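1-deoxy-D-xylulose 5-phosphate reductoisomerase (Zymomonas mobilis, PDB 1R0K) catalyses the NADPH-dependent rearrangement and reduction of 1-deoxy-D-xylulose 5-phosphate to 2-C-methyl-D-erythritol 4-phosphate, using a divalent metal ion. Local coordinates at residues B[325-330]-B[370-375]. Residues are numbered along the deposited sequence; the frame is centred on the assembly and turned at random.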
loop_
_atom_site.group_PDB
_atom_site.type_symbol
_atom_site.label_atom_id
_atom_site.label_comp_id
_atom_site.label_asym_id
_atom_site.label_seq_id
_atom_site.Cartn_x
_atom_site.Cartn_y
_atom_site.Cartn_z
ATOM N N MET B 325 17.052 6.763 -27.337
ATOM C CA MET B 325 17.566 7.393 -26.125
ATOM C C MET B 325 18.446 6.426 -25.341
ATOM O O MET B 325 19.534 6.790 -24.892
ATOM C CB MET B 325 16.415 7.855 -25.235
ATOM C CG MET B 325 16.868 8.566 -23.972
ATOM S SD MET B 325 15.486 8.914 -22.873
ATOM C CE MET B 325 15.353 7.353 -22.023
ATOM N N ASN B 326 17.967 5.196 -25.179
ATOM C CA ASN B 326 18.713 4.184 -24.435
ATOM C C ASN B 326 20.056 3.876 -25.085
ATOM O O ASN B 326 21.086 3.845 -24.409
ATOM C CB ASN B 326 17.906 2.892 -24.325
ATOM C CG ASN B 326 18.652 1.814 -23.569
ATOM O OD1 ASN B 326 18.885 1.936 -22.365
ATOM N ND2 ASN B 326 19.040 0.753 -24.275
ATOM N N ALA B 327 20.048 3.644 -26.394
ATOM C CA ALA B 327 21.282 3.341 -27.110
ATOM C C ALA B 327 22.266 4.503 -27.031
ATOM O O ALA B 327 23.450 4.301 -26.780
ATOM C CB ALA B 327 20.981 3.011 -28.567
ATOM N N ALA B 328 21.784 5.721 -27.247
ATOM C CA ALA B 328 22.669 6.883 -27.187
ATOM C C ALA B 328 23.284 7.024 -25.799
ATOM O O ALA B 328 24.451 7.388 -25.658
ATOM C CB ALA B 328 21.911 8.146 -27.554
ATOM N N ASN B 329 22.495 6.738 -24.767
ATOM C CA ASN B 329 22.997 6.841 -23.402
ATOM C C ASN B 329 24.132 5.842 -23.162
ATOM O O ASN B 329 25.106 6.151 -22.473
ATOM C CB ASN B 329 21.862 6.602 -22.399
ATOM C CG ASN B 329 22.293 6.850 -20.971
ATOM O OD1 ASN B 329 22.702 7.964 -20.619
ATOM N ND2 ASN B 329 22.213 5.816 -20.138
ATOM N N GLU B 330 24.013 4.646 -23.731
ATOM C CA GLU B 330 25.054 3.630 -23.576
ATOM C C GLU B 330 26.390 4.172 -24.077
ATOM O O GLU B 330 27.416 4.038 -23.414
ATOM C CB GLU B 330 24.694 2.365 -24.364
ATOM C CG GLU B 330 23.546 1.562 -23.776
ATOM C CD GLU B 330 23.976 0.661 -22.627
ATOM O OE1 GLU B 330 25.114 0.807 -22.126
ATOM O OE2 GLU B 330 23.163 -0.195 -22.219
ATOM N N ALA B 370 18.322 -3.000 -35.034
ATOM C CA ALA B 370 18.826 -2.085 -36.053
ATOM C C ALA B 370 18.837 -0.653 -35.517
ATOM O O ALA B 370 19.792 0.092 -35.723
ATOM C CB ALA B 370 17.967 -2.175 -37.315
ATOM N N ILE B 371 17.767 -0.274 -34.831
ATOM C CA ILE B 371 17.663 1.062 -34.262
ATOM C C ILE B 371 18.735 1.255 -33.196
ATOM O O ILE B 371 19.380 2.292 -33.143
ATOM C CB ILE B 371 16.282 1.276 -33.628
ATOM C CG1 ILE B 371 15.221 1.276 -34.724
ATOM C CG2 ILE B 371 16.260 2.575 -32.826
ATOM C CD1 ILE B 371 13.812 1.313 -34.205
ATOM N N ASP B 372 18.926 0.247 -32.353
ATOM C CA ASP B 372 19.932 0.329 -31.299
ATOM C C ASP B 372 21.305 0.520 -31.932
ATOM O O ASP B 372 22.080 1.383 -31.516
ATOM C CB ASP B 372 19.939 -0.949 -30.461
ATOM C CG ASP B 372 20.838 -0.841 -29.239
ATOM O OD1 ASP B 372 20.393 -0.270 -28.221
ATOM O OD2 ASP B 372 21.990 -1.319 -29.296
ATOM N N ASN B 373 21.592 -0.294 -32.945
ATOM C CA ASN B 373 22.870 -0.244 -33.650
ATOM C C ASN B 373 23.130 1.121 -34.268
ATOM O O ASN B 373 24.189 1.712 -34.068
ATOM C CB ASN B 373 22.902 -1.305 -34.754
ATOM C CG ASN B 373 24.087 -1.134 -35.695
ATOM O OD1 ASN B 373 25.239 -1.258 -35.286
ATOM N ND2 ASN B 373 23.803 -0.838 -36.963
ATOM N N GLU B 374 22.156 1.611 -35.027
ATOM C CA GLU B 374 22.285 2.898 -35.692
ATOM C C GLU B 374 22.395 4.049 -34.691
ATOM O O GLU B 374 23.230 4.939 -34.858
ATOM C CB GLU B 374 21.091 3.123 -36.624
ATOM C CG GLU B 374 21.262 4.261 -37.619
ATOM C CD GLU B 374 22.499 4.107 -38.492
ATOM O OE1 GLU B 374 22.844 2.961 -38.851
ATOM O OE2 GLU B 374 23.120 5.137 -38.831
ATOM N N ALA B 375 21.550 4.036 -33.662
ATOM C CA ALA B 375 21.583 5.088 -32.645
ATOM C C ALA B 375 22.976 5.176 -32.027
ATOM O O ALA B 375 23.495 6.269 -31.801
ATOM C CB ALA B 375 20.547 4.810 -31.564
HETATM O O HOH W 1 18.116 0.746 -27.303
#
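The methyl group of Ala327 points toward the facing helix and fits between Asp372 and Ala375, which lie one turn apart. It meets the methyl of Ala375 at a slant, CB to CB at 3.5 Å, and on its other flank Asp372 OD1 comes to 3.4 Å from Ala327 CB. With alanine facing alanine, the axes of the short segments 325-330 and 370-375 approach to 8.3 Å at 40° between their directions. The Asp372 carboxylate reaches across because CG stands anti to the backbone N (chi1 -172°), which brings OD1 alongside the Ala327 methyl, nearly at right angles to its bond from CA. Beyond it, Asn326 also extends from its helix, but its amide stops short of the carboxylate; a water bridges the two, accepting from Asn326 ND2 at 3.2 Å and donating to Asp372 OD1 at 2.7 Å. OD2, the other carboxylate oxygen, is taken by a salt bridge to Arg376, probably offsetting the buried charge. Asn326 in turn lies beside Glu126, a predicted NADPH-binding residue. The pair is a close, alanine-lined helix crossing within the helical C-terminal domain of the DXR family, where helix 365-385 packs against helix 321-337.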